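Local coordinates for protein 2-oxo-1,2-dihydroquinoline 8-monooxygenase, oxygenase component (Pseudomonas putida, PDB 1Z02) that probably hydroxylates 2-oxo-1,2-dihydroquinoline at carbon 8, as the trimeric oxygenase component of a monooxygenase with a Rieske [2Fe-2S] cluster and a mononuclear iron, at residues H43-L48 and Q62-P67; A47-E52 and G200-G205. All blocks are in the same frame, centred on the assembly; numbering follows the deposited sequence.

Interaction 1. Residues H43-L48 and Q62-P67; sequences HWYPAL and QICGVP
Ile63 lays its CG2 methyl over one face of the Tyr45 ring, and Cys64 brings its sulfur to the phenol end. The methyl is 4.2 Å from the ring centroid and 24° off the normal, a CH-pi contact displaced toward the CG-CD1 rim. Cys64 SG approaches obliquely: it lies 3.7 Å from Tyr45 OH and 4.6 Å from the ring centroid, a sulfur-aromatic contact. The other arm of Ile63 branches off roughly at right angles, its CD1 coming within 4.1 Å of Pro46 O and near Ala47 CA. A beta-branched residue suits this place because its arms serve different neighbours: CG2, anti to the backbone N, takes the ring, while CG1, anti to the carbonyl carbon (chi1 -63°), carries CD1 to the strand.

Behind them stands a type I' turn from Ile63 to Val66, closed by Val66 N to Ile63 O at 2.8 Å and by the reciprocal bond from Ile63 N. Both central residues, Cys64 and Gly65, have positive phi, which glycine adopts readily. The turn makes backbone bonds to Pro320 and Ile321, and Val319 packs on both Tyr45 and Ile63. Tyr45 OH is hydrogen-bonded to Phe40 O, which satisfies this buried ring's polar end. The contact thus joins the turn between strands 58-63 and 66-73 to strand 43-49, all within the Rieske domain, mainly by dispersion between a methyl, a polarisable sulfur and the ring.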
loop_
_atom_site.group_PDB
_atom_site.type_symbol
_atom_site.label_atom_id
_atom_site.label_comp_id
_atom_site.label_asym_id
_atom_site.label_seq_id
_atom_site.Cartn_x
_atom_site.Cartn_y
_atom_site.Cartn_z
ATOM N N HIS A 43 2.390 19.131 -23.911
ATOM C CA HIS A 43 3.824 19.278 -24.160
ATOM C C HIS A 43 4.370 17.996 -24.784
ATOM O O HIS A 43 3.735 16.942 -24.697
ATOM C CB HIS A 43 4.585 19.554 -22.852
ATOM C CG HIS A 43 4.589 20.993 -22.438
ATOM N ND1 HIS A 43 3.651 21.529 -21.578
ATOM C CD2 HIS A 43 5.429 22.007 -22.751
ATOM C CE1 HIS A 43 3.917 22.807 -21.379
ATOM N NE2 HIS A 43 4.992 23.123 -22.079
ATOM N N TRP A 44 5.536 18.091 -25.422
ATOM C CA TRP A 44 6.165 16.925 -26.041
ATOM C C TRP A 44 7.018 16.208 -24.999
ATOM O O TRP A 44 7.698 16.850 -24.198
ATOM C CB TRP A 44 7.069 17.323 -27.227
ATOM C CG TRP A 44 6.346 17.761 -28.474
ATOM C CD1 TRP A 44 5.990 19.035 -28.817
ATOM C CD2 TRP A 44 5.899 16.919 -29.547
ATOM N NE1 TRP A 44 5.347 19.038 -30.037
ATOM C CE2 TRP A 44 5.276 17.754 -30.504
ATOM C CE3 TRP A 44 5.958 15.540 -29.790
ATOM C CZ2 TRP A 44 4.725 17.253 -31.689
ATOM C CZ3 TRP A 44 5.409 15.042 -30.969
ATOM C CH2 TRP A 44 4.796 15.899 -31.900
ATOM N N TYR A 45 6.975 14.880 -25.016
ATOM C CA TYR A 45 7.764 14.064 -24.091
ATOM C C TYR A 45 8.291 12.844 -24.828
ATOM O O TYR A 45 7.690 12.398 -25.804
ATOM C CB TYR A 45 6.913 13.539 -22.926
ATOM C CG TYR A 45 6.463 14.565 -21.922
ATOM C CD1 TYR A 45 5.206 15.153 -22.016
ATOM C CD2 TYR A 45 7.295 14.942 -20.864
ATOM C CE1 TYR A 45 4.783 16.090 -21.082
ATOM C CE2 TYR A 45 6.884 15.881 -19.925
ATOM C CZ TYR A 45 5.624 16.453 -20.039
ATOM O OH TYR A 45 5.202 17.392 -19.124
ATOM N N PRO A 46 9.425 12.292 -24.377
ATOM C CA PRO A 46 9.971 11.101 -25.030
ATOM C C PRO A 46 9.106 9.939 -24.520
ATOM O O PRO A 46 8.815 9.853 -23.320
ATOM C CB PRO A 46 11.409 11.061 -24.511
ATOM C CG PRO A 46 11.288 11.644 -23.139
ATOM C CD PRO A 46 10.368 12.820 -23.369
ATOM N N ALA A 47 8.661 9.073 -25.422
ATOM C CA ALA A 47 7.820 7.947 -25.027
ATOM C C ALA A 47 8.583 6.630 -24.965
ATOM O O ALA A 47 8.489 5.882 -23.982
ATOM C CB ALA A 47 6.635 7.812 -25.996
ATOM N N LEU A 48 9.328 6.339 -26.026
ATOM C CA LEU A 48 10.085 5.093 -26.106
ATOM C C LEU A 48 11.234 5.261 -27.080
ATOM O O LEU A 48 11.205 6.154 -27.921
ATOM C CB LEU A 48 9.186 3.962 -26.631
ATOM C CG LEU A 48 7.987 3.475 -25.814
ATOM C CD1 LEU A 48 7.085 2.628 -26.690
ATOM C CD2 LEU A 48 8.473 2.687 -24.614
ATOM N N GLN A 62 2.458 5.469 -19.708
ATOM C CA GLN A 62 1.638 6.453 -19.006
ATOM C C GLN A 62 2.475 7.703 -18.763
ATOM O O GLN A 62 3.567 7.629 -18.195
ATOM C CB GLN A 62 1.120 5.898 -17.662
ATOM C CG GLN A 62 0.007 6.761 -17.064
ATOM C CD GLN A 62 -0.560 6.231 -15.759
ATOM O OE1 GLN A 62 -1.630 6.654 -15.335
ATOM N NE2 GLN A 62 0.155 5.324 -15.110
ATOM N N ILE A 63 1.954 8.846 -19.209
ATOM C CA ILE A 63 2.626 10.133 -19.066
ATOM C C ILE A 63 1.622 11.190 -18.609
ATOM O O ILE A 63 0.529 11.299 -19.167
ATOM C CB ILE A 63 3.267 10.586 -20.405
ATOM C CG1 ILE A 63 4.350 9.585 -20.830
ATOM C CG2 ILE A 63 3.873 11.984 -20.238
ATOM C CD1 ILE A 63 4.911 9.847 -22.221
ATOM N N CYS A 64 1.995 11.972 -17.600
ATOM C CA CYS A 64 1.105 12.986 -17.037
ATOM C C CYS A 64 -0.229 12.372 -16.622
ATOM O O CYS A 64 -1.274 13.013 -16.730
ATOM C CB CYS A 64 0.859 14.127 -18.024
ATOM S SG CYS A 64 2.303 15.228 -18.246
ATOM N N GLY A 65 -0.177 11.128 -16.152
ATOM C CA GLY A 65 -1.379 10.433 -15.726
ATOM C C GLY A 65 -2.228 9.885 -16.873
ATOM O O GLY A 65 -3.201 9.166 -16.644
ATOM N N VAL A 66 -1.851 10.215 -18.106
ATOM C CA VAL A 66 -2.583 9.771 -19.287
ATOM C C VAL A 66 -2.050 8.458 -19.854
ATOM O O VAL A 66 -0.881 8.354 -20.231
ATOM C CB VAL A 66 -2.506 10.824 -20.419
ATOM C CG1 VAL A 66 -3.334 10.369 -21.605
ATOM C CG2 VAL A 66 -2.987 12.170 -19.913
ATOM N N PRO A 67 -2.901 7.428 -19.893
ATOM C CA PRO A 67 -2.509 6.125 -20.432
ATOM C C PRO A 67 -2.443 6.223 -21.964
ATOM O O PRO A 67 -3.399 6.659 -22.618
ATOM C CB PRO A 67 -3.617 5.196 -19.933
ATOM C CG PRO A 67 -4.800 6.092 -19.844
ATOM C CD PRO A 67 -4.248 7.380 -19.299
#

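Interaction 2. Residues A47-E52 and G200-G205; sequences ALFTHE and GMHRTG
Phe49 reaches from strand 43-49 to Gly200, Met201 and His202 on strand 196-206. Its CB lies over a face of the His51 ring, and with CG anti to the carbonyl carbon the ring extends toward His202. CD1 lies 3.9 Å from His202 CD2; CE1 meets that carbon and Met201 CA; CZ touches Gly200 C at 3.6 Å. Glycine suits this place because its backbone angles would jam a beta carbon against the preceding carbonyl. The Phe49 and His202 rings, planes 26° apart, are slid so far that they barely overlap.

Beside this ring contact, His202 NE2 donates to Glu52 OE1 at 3.0 Å, almost in the imidazole plane and on the syn lone pair. The anti lone pair of OE1 takes Phe49 N at 2.8 Å, nearly straight at 176°, so two donors grip OE1, while OE2 pairs with Lys438. Carboxylates of Glu52 and Glu327 at the ring nitrogens may favour a protonated imidazole, although Lys438 partly offsets Glu52. A water on His51 NE2 sits over the Phe49 ring and donates weakly to Gly200 O.

Trp329 of strand 325-335 stacks on His202, and helix 339-359 packs against Met201: here strand 43-49 meets an outermost strand of the catalytic domain's sheet.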
loop_
_atom_site.group_PDB
_atom_site.type_symbol
_atom_site.label_atom_id
_atom_site.label_comp_id
_atom_site.label_asym_id
_atom_site.label_seq_id
_atom_site.Cartn_x
_atom_site.Cartn_y
_atom_site.Cartn_z
ATOM N N ALA A 47 8.661 9.073 -25.422
ATOM C CA ALA A 47 7.820 7.947 -25.027
ATOM C C ALA A 47 8.583 6.630 -24.965
ATOM O O ALA A 47 8.489 5.882 -23.982
ATOM C CB ALA A 47 6.635 7.812 -25.996
ATOM N N LEU A 48 9.328 6.339 -26.026
ATOM C CA LEU A 48 10.085 5.093 -26.106
ATOM C C LEU A 48 11.234 5.261 -27.080
ATOM O O LEU A 48 11.205 6.154 -27.921
ATOM C CB LEU A 48 9.186 3.962 -26.631
ATOM C CG LEU A 48 7.987 3.475 -25.814
ATOM C CD1 LEU A 48 7.085 2.628 -26.690
ATOM C CD2 LEU A 48 8.473 2.687 -24.614
ATOM N N PHE A 49 12.251 4.420 -26.947
ATOM C CA PHE A 49 13.360 4.444 -27.885
ATOM C C PHE A 49 12.811 3.685 -29.085
ATOM O O PHE A 49 11.934 2.831 -28.941
ATOM C CB PHE A 49 14.577 3.693 -27.336
ATOM C CG PHE A 49 15.380 4.474 -26.333
ATOM C CD1 PHE A 49 15.474 4.041 -25.012
ATOM C CD2 PHE A 49 16.058 5.634 -26.712
ATOM C CE1 PHE A 49 16.232 4.751 -24.073
ATOM C CE2 PHE A 49 16.821 6.357 -25.781
ATOM C CZ PHE A 49 16.907 5.910 -24.458
ATOM N N THR A 50 13.313 3.991 -30.269
ATOM C CA THR A 50 12.855 3.317 -31.467
ATOM C C THR A 50 12.961 1.797 -31.333
ATOM O O THR A 50 12.071 1.067 -31.772
ATOM C CB THR A 50 13.666 3.806 -32.689
ATOM O OG1 THR A 50 13.329 5.175 -32.965
ATOM C CG2 THR A 50 13.379 2.958 -33.913
ATOM N N HIS A 51 14.036 1.324 -30.709
ATOM C CA HIS A 51 14.230 -0.113 -30.554
ATOM C C HIS A 51 13.197 -0.765 -29.636
ATOM O O HIS A 51 13.096 -1.991 -29.576
ATOM C CB HIS A 51 15.660 -0.420 -30.079
ATOM C CG HIS A 51 15.990 0.109 -28.719
ATOM N ND1 HIS A 51 15.475 -0.435 -27.560
ATOM C CD2 HIS A 51 16.818 1.107 -28.329
ATOM C CE1 HIS A 51 15.976 0.202 -26.517
ATOM N NE2 HIS A 51 16.794 1.144 -26.957
ATOM N N GLU A 52 12.411 0.049 -28.939
ATOM C CA GLU A 52 11.390 -0.490 -28.052
ATOM C C GLU A 52 10.059 -0.686 -28.770
ATOM O O GLU A 52 9.087 -1.134 -28.161
ATOM C CB GLU A 52 11.187 0.436 -26.859
ATOM C CG GLU A 52 12.322 0.423 -25.866
ATOM C CD GLU A 52 12.074 1.348 -24.689
ATOM O OE1 GLU A 52 12.145 2.577 -24.878
ATOM O OE2 GLU A 52 11.804 0.846 -23.574
ATOM N N GLY A 200 21.379 5.573 -24.751
ATOM C CA GLY A 200 20.957 5.924 -23.413
ATOM C C GLY A 200 19.974 4.970 -22.781
ATOM O O GLY A 200 19.853 3.807 -23.177
ATOM N N MET A 201 19.245 5.476 -21.793
ATOM C CA MET A 201 18.289 4.647 -21.078
ATOM C C MET A 201 17.278 5.502 -20.338
ATOM O O MET A 201 17.457 6.715 -20.195
ATOM C CB MET A 201 19.039 3.822 -20.045
ATOM C CG MET A 201 19.715 4.716 -19.000
ATOM S SD MET A 201 20.852 3.831 -17.939
ATOM C CE MET A 201 21.495 5.105 -17.004
ATOM N N HIS A 202 16.210 4.857 -19.880
ATOM C CA HIS A 202 15.206 5.534 -19.075
ATOM C C HIS A 202 14.771 4.560 -17.980
ATOM O O HIS A 202 14.568 3.369 -18.227
ATOM C CB HIS A 202 14.037 6.052 -19.931
ATOM C CG HIS A 202 13.250 4.995 -20.631
ATOM N ND1 HIS A 202 12.300 4.224 -19.994
ATOM C CD2 HIS A 202 13.209 4.632 -21.934
ATOM C CE1 HIS A 202 11.708 3.440 -20.873
ATOM N NE2 HIS A 202 12.242 3.669 -22.061
ATOM N N ARG A 203 14.694 5.066 -16.755
ATOM C CA ARG A 203 14.323 4.242 -15.616
ATOM C C ARG A 203 13.267 4.921 -14.768
ATOM O O ARG A 203 13.312 6.132 -14.558
ATOM C CB ARG A 203 15.553 3.974 -14.745
ATOM C CG ARG A 203 16.716 3.329 -15.475
ATOM C CD ARG A 203 17.945 3.260 -14.583
ATOM N NE ARG A 203 18.691 4.517 -14.579
ATOM C CZ ARG A 203 19.734 4.760 -13.787
ATOM N NH1 ARG A 203 20.162 3.863 -12.928
ATOM N NH2 ARG A 203 20.388 5.895 -13.866
ATOM N N THR A 204 12.326 4.134 -14.261
ATOM C CA THR A 204 11.270 4.678 -13.427
ATOM C C THR A 204 11.872 5.185 -12.124
ATOM O O THR A 204 12.624 4.469 -11.449
ATOM C CB THR A 204 10.202 3.616 -13.115
ATOM O OG1 THR A 204 9.703 3.074 -14.342
ATOM C CG2 THR A 204 9.045 4.237 -12.355
ATOM N N GLY A 205 11.559 6.439 -11.799
ATOM C CA GLY A 205 12.039 7.056 -10.575
ATOM C C GLY A 205 10.916 7.076 -9.555
ATOM O O GLY A 205 9.756 7.283 -9.907
HETATM O O HOH W 1 18.741 2.572 -26.042
#

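Overall arrangement
Both interactions begin on strand 43-49 and overlap in sequence at Ala47 and Leu48, though the side chains that do the work differ; their centres are 12 Å apart. Interaction 1 is a buried contact within the Rieske domain, whereas interaction 2 lies at the surface and links that domain to the ring-hydroxylase domain. Their chemistry follows: the first is apolar, with methyl and sulfur against a phenol ring, while the second combines aromatic packing with a His-carboxylate bond and a water. The strand also meets the large antiparallel sheet in two regions, at strand 313-320 beside 43-48/62-67 and at 196-206 and 325-335 beside 47-52/200-205. In interaction 2, the Met201 side chain is about 13 Å from the iron.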